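Local coordinates for protein D-ribitol-5-phosphate phosphatase (Bacteroides thetaiotaomicron, PDB 4JB3) that removes the phosphate from D-ribitol 5-phosphate and D-ribitol 1-phosphate, and also dephosphorylates 5-amino-6-(5-phospho-D-ribitylamino)uracil, as a magnesium-dependent hydrolase of the HAD superfamily, at residues H167-P172 with F191-S196; S197-G202 with T209-N214. All blocks are in the same frame, centred on the assembly; numbering follows the deposited sequence.

Contact 1 (H167-P172 with F191-S196). With NA (sodium ion), chain B.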
loop_
_atom_site.group_PDB
_atom_site.type_symbol
_atom_site.label_atom_id
_atom_site.label_comp_id
_atom_site.label_asym_id
_atom_site.label_seq_id
_atom_site.Cartn_x
_atom_site.Cartn_y
_atom_site.Cartn_z
ATOM N N HIS A 167 -5.082 -3.716 -12.757
ATOM C CA HIS A 167 -5.940 -2.575 -12.427
ATOM C C HIS A 167 -5.377 -1.892 -11.203
ATOM O O HIS A 167 -4.756 -2.548 -10.363
ATOM C CB HIS A 167 -7.364 -3.038 -12.076
ATOM C CG HIS A 167 -8.030 -3.845 -13.144
ATOM N ND1 HIS A 167 -8.752 -3.274 -14.169
ATOM C CD2 HIS A 167 -8.097 -5.183 -13.334
ATOM C CE1 HIS A 167 -9.224 -4.227 -14.954
ATOM N NE2 HIS A 167 -8.847 -5.394 -14.465
ATOM N N THR A 168 -5.608 -0.586 -11.080
ATOM C CA THR A 168 -5.290 0.146 -9.856
ATOM C C THR A 168 -6.559 0.632 -9.170
ATOM O O THR A 168 -7.525 1.012 -9.849
ATOM C CB THR A 168 -4.385 1.369 -10.124
ATOM O OG1 THR A 168 -4.846 2.058 -11.295
ATOM C CG2 THR A 168 -2.960 0.931 -10.332
ATOM N N LYS A 169 -6.553 0.624 -7.836
ATOM C CA LYS A 169 -7.610 1.274 -7.061
ATOM C C LYS A 169 -7.665 2.722 -7.544
ATOM O O LYS A 169 -6.617 3.324 -7.788
ATOM C CB LYS A 169 -7.276 1.241 -5.566
ATOM C CG LYS A 169 -7.174 -0.171 -4.972
ATOM C CD LYS A 169 -6.954 -0.088 -3.455
ATOM C CE LYS A 169 -5.568 0.411 -3.189
ATOM N NZ LYS A 169 -5.279 0.523 -1.745
ATOM N N PRO A 170 -8.868 3.300 -7.656
ATOM C CA PRO A 170 -10.145 2.789 -7.148
ATOM C C PRO A 170 -10.960 1.981 -8.157
ATOM O O PRO A 170 -12.177 1.922 -8.009
ATOM C CB PRO A 170 -10.886 4.077 -6.784
ATOM C CG PRO A 170 -10.461 5.026 -7.874
ATOM C CD PRO A 170 -9.007 4.680 -8.162
ATOM N N ALA A 171 -10.322 1.360 -9.143
ATOM C CA ALA A 171 -11.069 0.526 -10.086
ATOM C C ALA A 171 -11.782 -0.596 -9.337
ATOM O O ALA A 171 -11.147 -1.316 -8.554
ATOM C CB ALA A 171 -10.140 -0.058 -11.133
ATOM N N PRO A 172 -13.096 -0.750 -9.568
ATOM C CA PRO A 172 -13.837 -1.802 -8.867
ATOM C C PRO A 172 -13.250 -3.179 -9.167
ATOM O O PRO A 172 -13.355 -4.072 -8.328
ATOM C CB PRO A 172 -15.249 -1.692 -9.453
ATOM C CG PRO A 172 -15.353 -0.291 -9.948
ATOM C CD PRO A 172 -13.970 0.076 -10.417
ATOM N N PHE A 191 -11.815 -2.550 5.561
ATOM C CA PHE A 191 -10.888 -2.050 4.566
ATOM C C PHE A 191 -10.259 -0.769 5.095
ATOM O O PHE A 191 -10.964 0.180 5.423
ATOM C CB PHE A 191 -11.621 -1.804 3.247
ATOM C CG PHE A 191 -10.771 -1.179 2.172
ATOM C CD1 PHE A 191 -9.559 -1.747 1.786
ATOM C CD2 PHE A 191 -11.205 -0.040 1.518
ATOM C CE1 PHE A 191 -8.792 -1.162 0.768
ATOM C CE2 PHE A 191 -10.450 0.540 0.512
ATOM C CZ PHE A 191 -9.247 -0.021 0.135
ATOM N N VAL A 192 -8.931 -0.763 5.191
ATOM C CA VAL A 192 -8.169 0.334 5.780
ATOM C C VAL A 192 -7.299 1.005 4.723
ATOM O O VAL A 192 -6.340 0.406 4.242
ATOM C CB VAL A 192 -7.270 -0.169 6.927
ATOM C CG1 VAL A 192 -6.611 1.012 7.644
ATOM C CG2 VAL A 192 -8.055 -1.023 7.913
ATOM N N ASP A 193 -7.632 2.240 4.362
ATOM C CA ASP A 193 -6.985 2.918 3.246
ATOM C C ASP A 193 -7.057 4.403 3.515
ATOM O O ASP A 193 -8.086 4.901 3.981
ATOM C CB ASP A 193 -7.728 2.561 1.943
ATOM C CG ASP A 193 -6.939 2.903 0.688
ATOM O OD1 ASP A 193 -6.465 4.049 0.546
ATOM O OD2 ASP A 193 -6.790 2.018 -0.181
ATOM N N ASP A 194 -5.970 5.121 3.242
ATOM C CA ASP A 194 -5.970 6.559 3.486
ATOM C C ASP A 194 -6.608 7.375 2.363
ATOM O O ASP A 194 -6.820 8.586 2.515
ATOM C CB ASP A 194 -4.548 7.079 3.749
ATOM C CG ASP A 194 -3.617 6.842 2.578
ATOM O OD1 ASP A 194 -3.563 5.692 2.096
ATOM O OD2 ASP A 194 -2.936 7.796 2.136
ATOM N N GLY A 195 -6.901 6.717 1.235
ATOM C CA GLY A 195 -7.410 7.428 0.069
ATOM C C GLY A 195 -8.925 7.439 -0.036
ATOM O O GLY A 195 -9.563 6.376 -0.003
ATOM N N SER A 196 -9.497 8.637 -0.152
ATOM C CA SER A 196 -10.945 8.820 -0.167
ATOM C C SER A 196 -11.645 8.043 -1.265
ATOM O O SER A 196 -12.639 7.364 -1.001
ATOM C CB SER A 196 -11.297 10.309 -0.269
ATOM O OG SER A 196 -10.905 10.965 0.907
HETATM NA NA NA B . -2.530 4.674 0.265
HETATM O O HOH W 1 -4.497 5.202 -1.003
HETATM O O HOH W 2 -1.812 6.863 -0.266
#
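Lys169, carried by an irregular loop and followed by a cis peptide bond to Pro170, faces Asp193 just past strand 189-192, their CA atoms 10.5 Å apart. The lysine chain covers the longer part of that gap, turning about its CG-CD bond (chi3 -71°) to bring NZ to the Asp193 carboxylate, which comes from the opposite direction. Lys169 NZ forms a salt bridge of 2.6 Å with Asp193 OD2, reached nearly along the C-O axis of that oxygen. Lys169 CD lies at the edge of the Phe191 ring, close to its plane, 4.3 Å from Phe191 CZ.

Asp193 OD2 receives Lys169 and also Asn198 ND2, while Asp193 OD1 closes an Asx turn by accepting Gly195 N at 2.8 Å, on the anti side and 18° out of the carboxylate plane. Asp193 OD1 also accepts from water 1, which lies 2.4 Å from the sodium ion, so Asp193 is a second-shell residue. Asp194 supplies the direct bond, OD1 to sodium at 2.3 Å; Asp30 OD2 and Gly32 O complete the site. Asp194 OD2 accepts from water 2, itself a ligand of the metal. Replacing Asp193 with an alanine removes both oxygens, and Lys169 NZ would probably lose one of its two carboxylate mates, with Asn198 ND2, Gly195 N and water 1 left without this acceptor.

Lys169 NZ also forms a salt bridge with Asp30, probably the nucleophile, and donates to Leu129 O. This is consistent with the HAD active site, Lys169 standing as the motif III lysine and Asp193-Asp194 as the acidic pair of motif IV.

Strand 189-192 lies between strands 26-29 and 208-210, helix 196-204 starts directly after the acidic turn, and helix 172-182 packs on Lys169 and sets Phe175 edge-to-face with Phe191.

Contact 2 (S197-G202 with T209-N214)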
loop_
_atom_site.group_PDB
_atom_site.type_symbol
_atom_site.label_atom_id
_atom_site.label_comp_id
_atom_site.label_asym_id
_atom_site.label_seq_id
_atom_site.Cartn_x
_atom_site.Cartn_y
_atom_site.Cartn_z
ATOM N N SER A 197 -11.148 8.145 -2.494
ATOM C CA SER A 197 -11.801 7.469 -3.614
ATOM C C SER A 197 -11.821 5.963 -3.386
ATOM O O SER A 197 -12.811 5.297 -3.694
ATOM C CB SER A 197 -11.110 7.796 -4.937
ATOM O OG SER A 197 -11.255 9.171 -5.258
ATOM N N ASN A 198 -10.744 5.422 -2.820
ATOM C CA ASN A 198 -10.682 3.991 -2.552
ATOM C C ASN A 198 -11.696 3.598 -1.488
ATOM O O ASN A 198 -12.356 2.560 -1.594
ATOM C CB ASN A 198 -9.279 3.602 -2.077
ATOM C CG ASN A 198 -8.231 3.778 -3.145
ATOM O OD1 ASN A 198 -8.546 3.944 -4.327
ATOM N ND2 ASN A 198 -6.961 3.742 -2.739
ATOM N N ILE A 199 -11.799 4.412 -0.440
ATOM C CA ILE A 199 -12.770 4.180 0.627
ATOM C C ILE A 199 -14.198 4.175 0.072
ATOM O O ILE A 199 -15.013 3.320 0.429
ATOM C CB ILE A 199 -12.605 5.229 1.744
ATOM C CG1 ILE A 199 -11.304 4.982 2.513
ATOM C CG2 ILE A 199 -13.805 5.221 2.689
ATOM C CD1 ILE A 199 -11.339 3.767 3.454
ATOM N N HIS A 200 -14.505 5.114 -0.817
ATOM C CA HIS A 200 -15.857 5.193 -1.349
ATOM C C HIS A 200 -16.256 3.963 -2.155
ATOM O O HIS A 200 -17.371 3.462 -2.002
ATOM C CB HIS A 200 -16.060 6.480 -2.140
ATOM C CG HIS A 200 -15.907 7.713 -1.306
ATOM N ND1 HIS A 200 -16.507 7.849 -0.072
ATOM C CD2 HIS A 200 -15.230 8.865 -1.532
ATOM C CE1 HIS A 200 -16.203 9.035 0.430
ATOM N NE2 HIS A 200 -15.430 9.672 -0.435
ATOM N N ILE A 201 -15.358 3.450 -2.995
ATOM C CA ILE A 201 -15.685 2.241 -3.731
ATOM C C ILE A 201 -15.747 1.035 -2.788
ATOM O O ILE A 201 -16.624 0.181 -2.929
ATOM C CB ILE A 201 -14.735 2.005 -4.923
ATOM C CG1 ILE A 201 -15.145 0.743 -5.682
ATOM C CG2 ILE A 201 -13.308 1.881 -4.476
ATOM C CD1 ILE A 201 -16.437 0.903 -6.444
ATOM N N GLY A 202 -14.864 0.984 -1.793
ATOM C CA GLY A 202 -14.939 -0.074 -0.795
ATOM C C GLY A 202 -16.289 -0.101 -0.098
ATOM O O GLY A 202 -16.903 -1.169 0.042
ATOM N N THR A 209 -15.325 0.313 6.478
ATOM C CA THR A 209 -14.131 1.078 6.127
ATOM C C THR A 209 -13.561 1.893 7.284
ATOM O O THR A 209 -14.273 2.320 8.197
ATOM C CB THR A 209 -14.366 2.017 4.920
ATOM O OG1 THR A 209 -15.364 2.986 5.257
ATOM C CG2 THR A 209 -14.822 1.232 3.690
ATOM N N PHE A 210 -12.256 2.100 7.211
ATOM C CA PHE A 210 -11.539 2.962 8.140
ATOM C C PHE A 210 -10.516 3.716 7.315
ATOM O O PHE A 210 -9.693 3.101 6.629
ATOM C CB PHE A 210 -10.872 2.122 9.232
ATOM C CG PHE A 210 -9.900 2.893 10.103
ATOM C CD1 PHE A 210 -10.164 4.199 10.487
ATOM C CD2 PHE A 210 -8.740 2.284 10.556
ATOM C CE1 PHE A 210 -9.273 4.900 11.293
ATOM C CE2 PHE A 210 -7.853 2.973 11.379
ATOM C CZ PHE A 210 -8.115 4.283 11.731
ATOM N N GLN A 211 -10.583 5.045 7.372
ATOM C CA GLN A 211 -9.686 5.914 6.608
ATOM C C GLN A 211 -8.732 6.671 7.546
ATOM O O GLN A 211 -9.016 7.801 7.972
ATOM C CB GLN A 211 -10.470 6.882 5.701
ATOM C CG GLN A 211 -9.570 7.740 4.797
ATOM C CD GLN A 211 -10.332 8.568 3.768
ATOM O OE1 GLN A 211 -11.549 8.463 3.641
ATOM N NE2 GLN A 211 -9.598 9.375 3.000
ATOM N N PRO A 212 -7.604 6.044 7.888
ATOM C CA PRO A 212 -6.625 6.749 8.721
ATOM C C PRO A 212 -5.927 7.862 7.953
ATOM O O PRO A 212 -5.929 7.885 6.714
ATOM C CB PRO A 212 -5.625 5.648 9.083
ATOM C CG PRO A 212 -5.679 4.698 7.911
ATOM C CD PRO A 212 -7.138 4.700 7.489
ATOM N N GLU A 213 -5.322 8.774 8.706
ATOM C CA GLU A 213 -4.474 9.816 8.133
ATOM C C GLU A 213 -3.109 9.226 7.847
ATOM O O GLU A 213 -2.517 8.554 8.696
ATOM C CB GLU A 213 -4.330 10.969 9.116
ATOM C CG GLU A 213 -3.502 12.127 8.579
ATOM C CD GLU A 213 -3.451 13.291 9.545
ATOM O OE1 GLU A 213 -3.763 13.091 10.736
ATOM O OE2 GLU A 213 -3.098 14.406 9.109
ATOM N N ASN A 214 -2.595 9.501 6.656
ATOM C CA ASN A 214 -1.217 9.161 6.314
ATOM C C ASN A 214 -0.258 9.722 7.357
ATOM O O ASN A 214 -0.262 10.930 7.627
ATOM C CB ASN A 214 -0.905 9.758 4.940
ATOM C CG ASN A 214 0.551 9.625 4.549
ATOM O OD1 ASN A 214 1.157 8.561 4.694
ATOM N ND2 ASN A 214 1.133 10.718 4.057
#
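Ile199 wedges its side chain between Thr209 and Gln211, and the backbones approach most closely there, with 6.5 Å between Ile199 CA and Thr209 CA. Its two branches take separate partners. Ile199 CG2, lying anti to the backbone N, meets Thr209 OG1 at 3.7 Å. Ile199 CG1 instead runs against the Gln211 chain, 3.8 Å from Gln211 CB and 3.7 Å from Gln211 OE1, and carries Ile199 CD1 to within 3.6 Å of Phe210 O. The aliphatic branches thus lie beside three oxygens and the Gln211 CB, in van der Waals contact only. The amide of Gln211 is gripped at its other end, where NE2 donates to Asp194 O and Ser196 OG.

Three residues on, nearly a turn later, Gly202 brings only backbone to the strand: Gly202 C is 4.3 Å from Thr209 CG2, the same methyl that lies 3.9 Å from Ile199 O.

The contact closes the beta-alpha-beta crossover made by strand 189-192, helix 196-204 and strand 208-210, seating the helix on strand 208-210, one of the two edge strands of the sheet within this chain. Phe210 points away from that helix and packs on helix 219-226, with Pro212 CD over the centre of its ring, so strand 208-210 lies between two helices.

Both contacts are buried, with centres about 7 Å apart. Contact 2 lies wholly within the unit of strand 189-192, helix 196-204 and strand 208-210, whereas only the 191-196 side of contact 1 belongs to it. Contact 1, nearer the chain centre, buries only 86 Å² and relies on charge between a loop lysine and a carboxylate just past a strand end, beside the metal. Contact 2 buries 218 Å² and is van der Waals packing of an isoleucine on carbons and oxygens of the strand segment, with no charge pair, although partly exposed residues take part. They are joined directly: Phe191 O lies 2.9 Å from Phe210 N, a probable hydrogen bond between neighbouring strands.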